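Side-chain contacts in SusD homolog (Bacteroides thetaiotaomicron VPI-5482, PDB 3IHV), which probably binds sugars or glycans at the bacterial outer membrane: residues A[18-23]-A[114-119]; A[222-227]-A[405-410]; A[305-310]-A[484-489]; A[316-321]-A[459-464]; A[332-337]-A[344-349]. All blocks are in the same frame, centred on the assembly; numbering follows the deposited sequence.

Contact 1 of 5, residues A[18-23]-A[114-119]; sequences EEAKDV and TLYIAE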
# COMPACT_ATOMS: atom_id res chain seq x y z
N GLU A 18 -28.74 9.82 5.37
CA GLU A 18 -27.78 10.50 6.26
C GLU A 18 -27.35 9.57 7.42
O GLU A 18 -26.17 9.49 7.74
CB GLU A 18 -28.35 11.81 6.79
CG GLU A 18 -27.40 12.58 7.68
CD GLU A 18 -28.05 13.81 8.30
OE1 GLU A 18 -29.04 14.37 7.73
OE2 GLU A 18 -27.57 14.22 9.38
N GLU A 19 -28.29 8.84 7.99
CA GLU A 19 -27.98 7.87 9.06
C GLU A 19 -27.18 6.71 8.50
O GLU A 19 -26.25 6.24 9.15
CB GLU A 19 -29.24 7.37 9.74
CG GLU A 19 -29.97 8.46 10.50
CD GLU A 19 -31.18 7.98 11.23
OE1 GLU A 19 -31.48 6.76 11.27
OE2 GLU A 19 -31.85 8.86 11.77
N ALA A 20 -27.53 6.26 7.30
CA ALA A 20 -26.80 5.18 6.66
C ALA A 20 -25.35 5.59 6.42
O ALA A 20 -24.42 4.77 6.58
CB ALA A 20 -27.46 4.77 5.32
N LYS A 21 -25.17 6.85 6.02
CA LYS A 21 -23.86 7.38 5.73
C LYS A 21 -22.97 7.27 6.97
O LYS A 21 -21.81 6.90 6.88
CB LYS A 21 -23.95 8.84 5.27
CG LYS A 21 -22.60 9.36 4.84
CD LYS A 21 -22.53 10.81 4.45
CE LYS A 21 -22.45 11.73 5.63
NZ LYS A 21 -21.79 13.00 5.19
N ASP A 22 -23.51 7.64 8.12
CA ASP A 22 -22.78 7.58 9.39
C ASP A 22 -22.24 6.17 9.63
O ASP A 22 -21.07 5.99 10.02
CB ASP A 22 -23.72 8.06 10.53
CG ASP A 22 -23.05 8.11 11.91
OD1 ASP A 22 -21.87 8.50 12.01
OD2 ASP A 22 -23.74 7.79 12.91
N VAL A 23 -23.07 5.15 9.39
CA VAL A 23 -22.66 3.73 9.60
C VAL A 23 -21.61 3.34 8.56
O VAL A 23 -20.61 2.67 8.87
CB VAL A 23 -23.86 2.78 9.57
CG1 VAL A 23 -23.36 1.33 9.73
CG2 VAL A 23 -24.94 3.18 10.64
N THR A 114 -27.66 3.19 -2.90
CA THR A 114 -26.97 2.30 -3.82
C THR A 114 -25.47 2.64 -3.89
O THR A 114 -24.62 1.75 -3.95
CB THR A 114 -27.60 2.26 -5.24
OG1 THR A 114 -27.48 3.54 -5.89
CG2 THR A 114 -29.07 1.83 -5.15
N LEU A 115 -25.16 3.92 -3.88
CA LEU A 115 -23.75 4.32 -3.85
C LEU A 115 -23.08 3.80 -2.58
O LEU A 115 -21.97 3.25 -2.63
CB LEU A 115 -23.61 5.84 -3.95
CG LEU A 115 -24.19 6.54 -5.17
CD1 LEU A 115 -23.64 7.99 -5.26
CD2 LEU A 115 -23.89 5.75 -6.44
N TYR A 116 -23.75 3.94 -1.44
CA TYR A 116 -23.20 3.48 -0.18
C TYR A 116 -23.03 1.97 -0.14
O TYR A 116 -22.05 1.49 0.45
CB TYR A 116 -24.03 3.97 1.04
CG TYR A 116 -24.25 5.46 1.15
CD1 TYR A 116 -23.46 6.37 0.48
CD2 TYR A 116 -25.24 5.94 1.97
CE1 TYR A 116 -23.71 7.72 0.60
CE2 TYR A 116 -25.45 7.27 2.13
CZ TYR A 116 -24.69 8.16 1.45
OH TYR A 116 -24.97 9.50 1.61
N ILE A 117 -23.96 1.22 -0.77
CA ILE A 117 -23.85 -0.22 -0.91
C ILE A 117 -22.60 -0.52 -1.70
O ILE A 117 -21.81 -1.40 -1.32
CB ILE A 117 -25.11 -0.84 -1.59
CG1 ILE A 117 -26.30 -0.80 -0.60
CG2 ILE A 117 -24.84 -2.28 -2.08
CD1 ILE A 117 -27.70 -0.98 -1.26
N ALA A 118 -22.39 0.22 -2.79
CA ALA A 118 -21.22 0.03 -3.62
C ALA A 118 -19.92 0.29 -2.84
O ALA A 118 -18.93 -0.43 -3.01
CB ALA A 118 -21.31 0.97 -4.88
N GLU A 119 -19.89 1.36 -2.06
CA GLU A 119 -18.73 1.71 -1.22
C GLU A 119 -18.43 0.64 -0.20
O GLU A 119 -17.28 0.25 -0.03
CB GLU A 119 -18.91 3.06 -0.51
CG GLU A 119 -18.98 4.23 -1.46
CD GLU A 119 -19.15 5.53 -0.71
OE1 GLU A 119 -18.27 5.81 0.15
OE2 GLU A 119 -20.13 6.28 -0.96

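Contact 2 of 5, residues A[222-227]-A[405-410]; sequences AAAKTA and AEALNE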
# COMPACT_ATOMS: atom_id res chain seq x y z
N ALA A 222 -8.42 -10.11 -18.07
CA ALA A 222 -9.43 -9.40 -17.28
C ALA A 222 -8.83 -8.13 -16.70
O ALA A 222 -9.46 -7.06 -16.68
CB ALA A 222 -9.99 -10.31 -16.17
N ALA A 223 -7.59 -8.21 -16.20
CA ALA A 223 -6.91 -7.03 -15.65
C ALA A 223 -6.78 -5.95 -16.75
O ALA A 223 -7.07 -4.76 -16.54
CB ALA A 223 -5.51 -7.43 -15.13
N ALA A 224 -6.32 -6.37 -17.91
CA ALA A 224 -6.12 -5.45 -19.02
C ALA A 224 -7.44 -4.81 -19.48
O ALA A 224 -7.48 -3.63 -19.75
CB ALA A 224 -5.44 -6.16 -20.21
N LYS A 225 -8.50 -5.62 -19.60
CA LYS A 225 -9.80 -5.08 -20.03
C LYS A 225 -10.39 -4.10 -19.02
O LYS A 225 -11.01 -3.09 -19.39
CB LYS A 225 -10.76 -6.21 -20.34
CG LYS A 225 -10.35 -6.92 -21.62
CD LYS A 225 -11.32 -8.00 -22.05
CE LYS A 225 -10.94 -8.49 -23.44
NZ LYS A 225 -11.90 -9.49 -23.92
N THR A 226 -10.23 -4.40 -17.74
CA THR A 226 -10.69 -3.54 -16.68
C THR A 226 -9.92 -2.22 -16.70
O THR A 226 -10.51 -1.13 -16.68
CB THR A 226 -10.54 -4.23 -15.33
OG1 THR A 226 -11.26 -5.46 -15.38
CG2 THR A 226 -11.12 -3.36 -14.20
N ALA A 227 -8.59 -2.30 -16.74
CA ALA A 227 -7.77 -1.06 -16.79
C ALA A 227 -8.11 -0.23 -18.03
O ALA A 227 -8.15 1.00 -17.95
CB ALA A 227 -6.29 -1.37 -16.78
N ALA A 405 -0.06 -1.88 -18.53
CA ALA A 405 1.05 -2.26 -19.38
C ALA A 405 1.49 -3.68 -19.08
O ALA A 405 1.68 -4.48 -20.02
CB ALA A 405 2.23 -1.32 -19.19
N GLU A 406 1.61 -4.00 -17.79
CA GLU A 406 2.04 -5.35 -17.38
C GLU A 406 1.08 -6.41 -17.91
O GLU A 406 1.47 -7.39 -18.52
CB GLU A 406 2.14 -5.43 -15.84
CG GLU A 406 2.54 -6.80 -15.32
CD GLU A 406 2.56 -6.89 -13.82
OE1 GLU A 406 2.38 -5.84 -13.11
OE2 GLU A 406 2.83 -8.02 -13.36
N ALA A 407 -0.21 -6.20 -17.66
CA ALA A 407 -1.23 -7.20 -18.03
C ALA A 407 -1.37 -7.36 -19.53
O ALA A 407 -1.53 -8.50 -20.03
CB ALA A 407 -2.61 -6.84 -17.39
N LEU A 408 -1.34 -6.25 -20.27
CA LEU A 408 -1.37 -6.36 -21.72
C LEU A 408 -0.22 -7.23 -22.24
O LEU A 408 -0.40 -8.08 -23.10
CB LEU A 408 -1.28 -4.98 -22.38
CG LEU A 408 -2.56 -4.13 -22.35
CD1 LEU A 408 -2.24 -2.69 -22.75
CD2 LEU A 408 -3.56 -4.76 -23.32
N ASN A 409 0.98 -6.99 -21.70
CA ASN A 409 2.16 -7.73 -22.16
C ASN A 409 2.02 -9.20 -21.80
O ASN A 409 2.39 -10.05 -22.60
CB ASN A 409 3.41 -7.13 -21.52
CG ASN A 409 4.68 -7.81 -21.93
OD1 ASN A 409 4.97 -7.92 -23.12
ND2 ASN A 409 5.48 -8.21 -20.95
N GLU A 410 1.46 -9.49 -20.63
CA GLU A 410 1.29 -10.88 -20.24
C GLU A 410 0.24 -11.57 -21.11
O GLU A 410 0.44 -12.69 -21.62
CB GLU A 410 0.85 -10.98 -18.77
CG GLU A 410 1.84 -10.48 -17.76
CD GLU A 410 3.16 -11.27 -17.69
OE1 GLU A 410 3.21 -12.46 -18.15
OE2 GLU A 410 4.13 -10.67 -17.17

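Contact 3 of 5, residues A[305-310]-A[484-489]; sequences VHTFVL and QATAKE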
# COMPACT_ATOMS: atom_id res chain seq x y z
N VAL A 305 17.47 0.06 0.59
CA VAL A 305 18.55 -0.85 0.21
C VAL A 305 19.48 -0.11 -0.74
O VAL A 305 19.04 0.40 -1.78
CB VAL A 305 17.98 -2.15 -0.37
CG1 VAL A 305 19.10 -3.07 -0.92
CG2 VAL A 305 17.12 -2.91 0.71
N HIS A 306 20.78 -0.05 -0.42
CA HIS A 306 21.64 0.84 -1.21
C HIS A 306 21.84 0.45 -2.68
O HIS A 306 22.01 1.31 -3.54
CB HIS A 306 22.98 1.12 -0.56
CG HIS A 306 23.58 2.40 -1.06
ND1 HIS A 306 22.99 3.61 -0.80
CD2 HIS A 306 24.63 2.64 -1.87
CE1 HIS A 306 23.71 4.57 -1.37
NE2 HIS A 306 24.71 4.00 -2.02
N THR A 307 21.79 -0.85 -2.98
CA THR A 307 21.88 -1.28 -4.37
C THR A 307 20.73 -0.72 -5.24
O THR A 307 20.92 -0.46 -6.44
CB THR A 307 21.99 -2.77 -4.45
OG1 THR A 307 21.05 -3.36 -3.56
CG2 THR A 307 23.44 -3.24 -4.03
N PHE A 308 19.56 -0.51 -4.65
CA PHE A 308 18.45 0.15 -5.34
C PHE A 308 18.86 1.58 -5.69
O PHE A 308 18.66 2.05 -6.84
CB PHE A 308 17.19 0.11 -4.47
CG PHE A 308 15.98 0.80 -5.06
CD1 PHE A 308 15.55 0.50 -6.34
CD2 PHE A 308 15.22 1.71 -4.31
CE1 PHE A 308 14.43 1.10 -6.86
CE2 PHE A 308 14.11 2.30 -4.84
CZ PHE A 308 13.73 2.00 -6.11
N VAL A 309 19.42 2.28 -4.70
CA VAL A 309 19.95 3.62 -4.91
C VAL A 309 20.96 3.63 -6.05
O VAL A 309 20.87 4.50 -6.95
CB VAL A 309 20.61 4.23 -3.65
CG1 VAL A 309 21.29 5.60 -4.00
CG2 VAL A 309 19.63 4.35 -2.50
N LEU A 310 21.91 2.70 -6.03
CA LEU A 310 22.93 2.67 -7.09
C LEU A 310 22.29 2.47 -8.48
O LEU A 310 22.69 3.17 -9.44
CB LEU A 310 24.00 1.63 -6.78
CG LEU A 310 24.81 1.88 -5.51
CD1 LEU A 310 25.78 0.71 -5.24
CD2 LEU A 310 25.59 3.21 -5.51
N GLN A 484 17.53 -13.25 -1.94
CA GLN A 484 18.83 -13.89 -2.11
C GLN A 484 19.74 -13.10 -3.04
O GLN A 484 20.90 -12.89 -2.75
CB GLN A 484 18.62 -15.32 -2.67
CG GLN A 484 18.06 -16.26 -1.60
CD GLN A 484 19.13 -16.69 -0.61
OE1 GLN A 484 20.17 -17.21 -1.01
NE2 GLN A 484 18.89 -16.47 0.67
N ALA A 485 19.18 -12.59 -4.13
CA ALA A 485 20.00 -11.85 -5.09
C ALA A 485 20.42 -10.50 -4.50
O ALA A 485 21.53 -10.01 -4.78
CB ALA A 485 19.25 -11.66 -6.40
N THR A 486 19.52 -9.88 -3.75
CA THR A 486 19.80 -8.62 -3.08
C THR A 486 20.97 -8.78 -2.09
O THR A 486 21.88 -7.93 -2.03
CB THR A 486 18.57 -8.02 -2.42
OG1 THR A 486 17.55 -7.83 -3.42
CG2 THR A 486 18.94 -6.68 -1.75
N ALA A 487 20.96 -9.89 -1.34
CA ALA A 487 22.05 -10.19 -0.42
C ALA A 487 23.40 -10.23 -1.15
O ALA A 487 24.37 -9.61 -0.72
CB ALA A 487 21.78 -11.51 0.34
N LYS A 488 23.45 -10.94 -2.28
CA LYS A 488 24.68 -11.01 -3.09
C LYS A 488 25.13 -9.64 -3.58
O LYS A 488 26.30 -9.27 -3.44
CB LYS A 488 24.47 -11.86 -4.34
CG LYS A 488 24.11 -13.24 -4.04
CD LYS A 488 24.03 -14.13 -5.27
CE LYS A 488 23.57 -15.55 -4.85
NZ LYS A 488 23.22 -16.47 -5.99
N GLU A 489 24.18 -8.87 -4.11
CA GLU A 489 24.49 -7.57 -4.66
C GLU A 489 25.02 -6.58 -3.64
O GLU A 489 25.97 -5.85 -3.93
CB GLU A 489 23.31 -7.01 -5.43
CG GLU A 489 22.91 -7.83 -6.68
CD GLU A 489 23.89 -7.69 -7.86
OE1 GLU A 489 24.71 -6.76 -7.88
OE2 GLU A 489 23.84 -8.56 -8.75

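Contact 4 of 5, residues A[316-321]-A[459-464]; sequences VSDIRR and RSYELS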
# COMPACT_ATOMS: atom_id res chain seq x y z
N VAL A 316 19.97 9.44 -14.52
CA VAL A 316 20.17 10.73 -13.93
C VAL A 316 18.97 11.67 -13.95
O VAL A 316 18.64 12.29 -12.92
CB VAL A 316 21.44 11.41 -14.54
CG1 VAL A 316 21.57 12.84 -14.07
CG2 VAL A 316 22.71 10.59 -14.13
N SER A 317 18.31 11.76 -15.08
CA SER A 317 17.23 12.71 -15.28
C SER A 317 15.90 12.31 -14.67
O SER A 317 14.96 13.07 -14.73
CB SER A 317 17.07 13.01 -16.77
OG SER A 317 18.29 13.52 -17.28
N ASP A 318 15.82 11.13 -14.07
CA ASP A 318 14.59 10.69 -13.40
C ASP A 318 14.45 11.49 -12.11
O ASP A 318 15.21 11.26 -11.14
CB ASP A 318 14.69 9.20 -13.12
CG ASP A 318 13.42 8.62 -12.58
OD1 ASP A 318 12.61 9.37 -11.97
OD2 ASP A 318 13.26 7.39 -12.72
N ILE A 319 13.47 12.40 -12.09
CA ILE A 319 13.29 13.30 -10.93
C ILE A 319 12.67 12.60 -9.72
O ILE A 319 12.66 13.15 -8.63
CB ILE A 319 12.48 14.59 -11.29
CG1 ILE A 319 11.00 14.29 -11.54
CG2 ILE A 319 13.19 15.34 -12.45
CD1 ILE A 319 10.13 15.54 -11.54
N ARG A 320 12.16 11.40 -9.91
CA ARG A 320 11.52 10.71 -8.82
C ARG A 320 12.52 10.23 -7.81
O ARG A 320 12.15 10.03 -6.67
CB ARG A 320 10.76 9.52 -9.32
CG ARG A 320 9.59 9.87 -10.22
CD ARG A 320 9.00 8.65 -10.88
NE ARG A 320 9.95 8.04 -11.81
CZ ARG A 320 9.66 7.02 -12.63
NH1 ARG A 320 8.46 6.49 -12.66
NH2 ARG A 320 10.57 6.53 -13.44
N ARG A 321 13.75 10.00 -8.24
CA ARG A 321 14.78 9.43 -7.35
C ARG A 321 15.00 10.29 -6.10
O ARG A 321 14.83 9.81 -5.00
CB ARG A 321 16.07 9.19 -8.11
CG ARG A 321 17.23 8.56 -7.25
CD ARG A 321 18.54 8.32 -8.05
NE ARG A 321 18.91 9.60 -8.63
CZ ARG A 321 18.70 9.99 -9.88
NH1 ARG A 321 18.17 9.18 -10.81
NH2 ARG A 321 19.02 11.22 -10.21
N ARG A 459 7.86 -0.22 -11.63
CA ARG A 459 7.09 -0.24 -10.40
C ARG A 459 7.91 0.18 -9.19
O ARG A 459 7.39 0.88 -8.29
CB ARG A 459 6.43 -1.62 -10.18
CG ARG A 459 5.34 -1.92 -11.23
CD ARG A 459 4.61 -3.21 -10.90
NE ARG A 459 3.78 -3.10 -9.70
CZ ARG A 459 2.63 -2.44 -9.63
NH1 ARG A 459 2.10 -1.80 -10.69
NH2 ARG A 459 2.01 -2.37 -8.47
N SER A 460 9.19 -0.22 -9.16
CA SER A 460 10.06 0.24 -8.08
C SER A 460 10.31 1.73 -8.18
O SER A 460 10.21 2.43 -7.18
CB SER A 460 11.37 -0.57 -8.03
OG SER A 460 12.27 -0.22 -9.05
N TYR A 461 10.59 2.24 -9.38
CA TYR A 461 10.85 3.68 -9.57
C TYR A 461 9.62 4.56 -9.35
O TYR A 461 9.75 5.69 -8.84
CB TYR A 461 11.48 3.97 -10.95
CG TYR A 461 12.85 3.32 -11.18
CD1 TYR A 461 13.68 2.96 -10.12
CD2 TYR A 461 13.36 3.21 -12.45
CE1 TYR A 461 14.94 2.44 -10.34
CE2 TYR A 461 14.64 2.72 -12.68
CZ TYR A 461 15.42 2.33 -11.63
OH TYR A 461 16.68 1.84 -11.87
N GLU A 462 8.44 4.02 -9.66
CA GLU A 462 7.24 4.81 -9.51
C GLU A 462 6.65 4.77 -8.11
O GLU A 462 6.19 5.81 -7.58
CB GLU A 462 6.17 4.35 -10.51
CG GLU A 462 4.87 5.15 -10.43
CD GLU A 462 5.03 6.66 -10.68
OE1 GLU A 462 6.04 7.10 -11.33
OE2 GLU A 462 4.16 7.42 -10.17
N LEU A 463 6.65 3.58 -7.52
CA LEU A 463 5.89 3.30 -6.30
C LEU A 463 6.72 2.95 -5.06
O LEU A 463 6.17 2.47 -4.07
CB LEU A 463 4.95 2.12 -6.61
CG LEU A 463 4.02 2.30 -7.80
CD1 LEU A 463 3.42 0.92 -8.19
CD2 LEU A 463 2.93 3.27 -7.47
N SER A 464 8.03 3.18 -5.09
CA SER A 464 8.91 2.79 -4.01
C SER A 464 8.37 3.20 -2.67
O SER A 464 7.86 4.30 -2.54
CB SER A 464 10.32 3.39 -4.19
OG SER A 464 10.33 4.81 -4.20

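Contact 5 of 5, residues A[332-337]-A[344-349]; sequences DTKKSL and DTDESA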
# COMPACT_ATOMS: atom_id res chain seq x y z
N ASP A 332 18.80 18.96 15.29
CA ASP A 332 18.16 20.11 15.93
C ASP A 332 18.35 21.41 15.12
O ASP A 332 17.46 22.25 15.10
CB ASP A 332 18.67 20.32 17.35
CG ASP A 332 18.20 19.24 18.32
OD1 ASP A 332 17.59 18.25 17.89
OD2 ASP A 332 18.45 19.40 19.54
N THR A 333 19.47 21.57 14.43
CA THR A 333 19.76 22.80 13.70
C THR A 333 19.75 22.77 12.17
O THR A 333 19.63 23.83 11.54
CB THR A 333 21.12 23.32 14.10
OG1 THR A 333 22.08 22.28 13.92
CG2 THR A 333 21.13 23.76 15.56
N LYS A 334 19.86 21.59 11.56
CA LYS A 334 19.97 21.56 10.09
C LYS A 334 19.63 20.23 9.43
O LYS A 334 19.52 19.20 10.09
CB LYS A 334 21.43 21.89 9.73
CG LYS A 334 22.44 20.85 10.22
CD LYS A 334 23.89 21.36 10.27
CE LYS A 334 24.52 21.63 8.90
NZ LYS A 334 24.86 20.39 8.12
N LYS A 335 19.46 20.31 8.11
CA LYS A 335 19.33 19.16 7.22
C LYS A 335 20.76 18.77 6.99
O LYS A 335 21.60 19.60 6.59
CB LYS A 335 18.68 19.57 5.90
CG LYS A 335 18.52 18.48 4.85
CD LYS A 335 17.67 19.08 3.74
CE LYS A 335 17.53 18.22 2.52
NZ LYS A 335 16.71 18.88 1.46
N SER A 336 21.07 17.52 7.26
CA SER A 336 22.42 17.03 7.19
C SER A 336 22.49 15.71 6.45
O SER A 336 21.60 14.87 6.60
CB SER A 336 22.93 16.85 8.62
OG SER A 336 24.17 16.22 8.63
N LEU A 337 23.53 15.50 5.65
CA LEU A 337 23.64 14.23 4.93
C LEU A 337 23.97 13.10 5.90
O LEU A 337 24.76 13.28 6.81
CB LEU A 337 24.74 14.28 3.89
CG LEU A 337 24.48 15.21 2.73
CD1 LEU A 337 25.80 15.39 1.95
CD2 LEU A 337 23.28 14.71 1.85
N ASP A 344 33.58 16.03 8.74
CA ASP A 344 33.18 16.46 7.40
C ASP A 344 32.67 17.91 7.27
O ASP A 344 32.00 18.44 8.15
CB ASP A 344 32.11 15.52 6.84
CG ASP A 344 32.68 14.20 6.38
OD1 ASP A 344 33.60 14.20 5.52
OD2 ASP A 344 32.19 13.16 6.86
N THR A 345 33.03 18.52 6.14
CA THR A 345 32.51 19.80 5.71
C THR A 345 31.37 19.44 4.77
O THR A 345 31.15 18.26 4.47
CB THR A 345 33.57 20.60 4.93
OG1 THR A 345 34.05 19.81 3.83
CG2 THR A 345 34.77 20.98 5.84
N ASP A 346 30.62 20.43 4.32
CA ASP A 346 29.55 20.17 3.37
C ASP A 346 30.08 19.55 2.07
O ASP A 346 29.43 18.66 1.50
CB ASP A 346 28.75 21.46 3.03
CG ASP A 346 27.91 21.98 4.22
OD1 ASP A 346 27.64 21.22 5.19
OD2 ASP A 346 27.53 23.18 4.19
N GLU A 347 31.21 20.06 1.60
CA GLU A 347 31.85 19.58 0.37
C GLU A 347 32.38 18.14 0.52
O GLU A 347 32.14 17.32 -0.36
CB GLU A 347 32.97 20.53 -0.10
N SER A 348 33.02 17.82 1.64
CA SER A 348 33.54 16.46 1.84
C SER A 348 32.40 15.46 1.95
O SER A 348 32.48 14.36 1.37
CB SER A 348 34.52 16.37 3.03
OG SER A 348 33.87 16.50 4.29
N ALA A 349 31.32 15.83 2.65
CA ALA A 349 30.18 14.96 2.80
C ALA A 349 29.52 14.73 1.45
O ALA A 349 29.15 13.62 1.09
CB ALA A 349 29.17 15.56 3.79

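Contact 1 of 5, residues A[18-23]-A[114-119]
Tyr-116 of helix 107-135 pushes its ring against helix 17-29, where Ala-20 and Lys-21 receive it. The tighter part lies at Lys-21. Its CB is 3.8 Å from Tyr-116 CE2 and 3.9 Å from the phenol OH. Further out, CG and CD of Lys-21 each pass 4.0 Å from Tyr-116 OH. The aliphatic part of the lysine thus follows the phenol end of the ring. Lys-21 CB comes in obliquely, neither over the ring face nor at its edge. Ala-20 approaches differently. Its CB sits at the ring edge, near the ring plane, 4.2 Å from Tyr-116 CD2. No hydrogen bond joins the two segments, and the contact is van der Waals packing.

The buried ring has other neighbours. Phe-94 of helix 75-101, Leu-24 of helix 17-29 and the loop residue Arg-192 also touch Tyr-116. The looser side is at the lysine end. A bend at chi3 (80°) turns the last part of Lys-21 away from helix 107-135. Lys-21 is partly exposed, and its NZ makes a long, weak ion pair with Glu-187. One aromatic ring therefore bridges two helices, with hydrocarbon packed against the phenol and the lysine amine leading away from helix 107-135. Such helix-to-helix packing fits the TPR-like helical part of the SusD family, to which both helices probably belong.

Contact 2 of 5, residues A[222-227]-A[405-410]
Ala-407 carries the centre of this contact with its single methyl group. Its CB is 3.7 Å from Ala-223 CB. The same methyl lies 3.8 Å from the backbone N of Ala-224, so it rests on the main chain of helix 219-232 as well as on a side chain. Ala-224 CB reaches the next residue along and sits 3.9 Å from Leu-408 CD2. Leu-408 CG stands anti to the carbonyl carbon (chi1 -76°), and from there the CD2 branch extends to the alanine.

With only methyl groups in between at the centre, the helices come close. Their local axes approach to 8.1 Å, and the crossing angle is -135°. The CA atoms of Ala-224 and Ala-407 are 5.3 Å apart.

One step out, Thr-226 turns back on its own helix. Its OG1 donates to Ala-222 O at 2.7 Å, while Thr-226 N reaches that oxygen from the opposite face of the carbonyl plane. Tyr-206 of helix 195-210 touches Ala-222, Ala-223 and Thr-226. Trp-220 touches Ala-407, and Trp-411 touches Ala-224. On helix 397-412, Glu-406 forms a salt bridge with Arg-475, and Glu-410 forms one with Arg-452.

The chemistry is purely apolar across the contact. Hold therefore comes from close fit and burial. No hydrogen bond crosses between the segments, and both glutamates pair with arginines of other parts of the chain.

Contact 3 of 5, residues A[305-310]-A[484-489]
Thr-307 sits in the first turn of helix 306-313, and its CB points toward helix 479-493. From CB the side chain forks. The CG2 branch, anti to the carbonyl carbon, rests on the backbone of Glu-489, 3.6 Å from Glu-489 O. The same methyl is 4.0 Å from Glu-489 CB. The OG1 branch lies between the backbone N and the carbonyl carbon (chi1 44°). It heads for the preceding turn of the partner helix, where OG1 is 4.3 Å from Thr-486 CG2.

This is the start of one helix packed on the flank of another within the SusD-family region. Leu-490 touches both Val-305 and Thr-307 from helix 479-493. The C-terminal end of that helix and the residue just past it supply a sodium site, Gly-491, Tyr-492 and Trp-494. A bound sodium ion is about 10 Å from the side chain of Glu-489.

Thr-486 CG2 also meets Val-305, whose CG1 is 3.7 Å away. The Thr-486 hydroxyl hydrogen-bonds back to Thr-482 O of its own helix. Val-305 holds the N-cap position of helix 306-313. Its backbone bonds to Ile-51, next to the short pairing of strands 52-54 and 302-304.

Contact 4 of 5, residues A[316-321]-A[459-464]
Arg-320 grips carboxylates on two sides at once, Glu-462 across the contact and Asp-318 in its own segment. NH1 of Arg-320 donates to Glu-462 OE1 at 2.8 Å, with an N-H...O angle of 160°. The oxygen lies in the guanidinium plane and offers its anti lone pair. Glu-462 is bent at chi2 (59°), which swings OE1 round to the arginine. Glu-458 forms a second salt bridge with NH1.

Asp-318 takes the other edge side-on. Arg-320 NE meets Asp-318 OD1 at 3.0 Å, and Arg-320 NH2 meets Asp-318 OD2 at 2.9 Å from above the carboxylate plane. OD1 also makes a capping bond at the turn leading into the helix, accepting from Arg-320 N at 2.9 Å. Trp-312 NE1 adds a bond to OD2.

Tyr-461 contributes its CB to one face of the guanidinium, 3.7 Å from Arg-320 NH2. Its ring plane is turned 62° from the guanidinium.

The other oxygen, Glu-462 OE2, forms salt bridges with Arg-396 and Arg-429. All four touching residues are buried. With bonds along its edges the guanidinium is probably fixed in rotation. The buried acids are paired with arginines, which would be expected to keep them ionised.

Contact 5 of 5, residues A[332-337]-A[344-349]
Leu-337 lays its CD1 methyl on the first turn of helix 346-354, against Ala-349. CD1 is 3.8 Å from Ala-349 CB and equally 3.8 Å from the carbonyl C of Ala-349. One methyl thus covers both the side chain and the backbone of the alanine. The leucine CB already points toward the helix, and CD1 completes the reach. Asn-327 of strand 325-330 touches the leucine too, and Ala-340 of the connecting loop touches Ala-349, which is buried.

The outer end of the contact is weaker. Lys-334 NZ comes within 4.1 Å of Asp-346 OD1, too far for a salt bridge. The lysine chain is bent at chi3 and chi4, and both residues are exposed.

The helix start is held by its own side chains. Ser-348 N donates to Thr-345 OG1 at 3.1 Å, and Thr-345 N donates to Ser-348 OG at 2.9 Å. Ser-348 OG donates in turn to Asp-344 OD1 at 2.6 Å, on the anti lone pair of that oxygen. The other oxygen, Asp-344 OD2, forms a salt bridge with Lys-352 and accepts from Gly-341 N. Strand 335-337 is an outermost strand of a three-stranded antiparallel sheet. A short loop joins it to the helix. The reciprocal bonds of Thr-345 and Ser-348 make a capping box at the N-terminus of that helix.

From the N terminus, contact 1 closes first and joins helices 17-29 and 107-135 in the N-terminal helical part. The other four contacts open later. Contact 2 starts at helix 219-232 and closes on helix 397-412. It crosses contacts 3 and 4, whose second segments come later in the chain. Contact 3 joins helix 306-313 to helix 479-493. Contact 4, nested inside it, joins the 316-321 turn to helix 448-463. Contact 5 joins strand 335-337 to helix 346-354 and is nested inside contacts 2, 3 and 4. Contact 4 touches contact 3 through Phe-308 and contact 2 through Glu-406. Contact 1 lies across the chain's centre from contacts 3, 4 and 5.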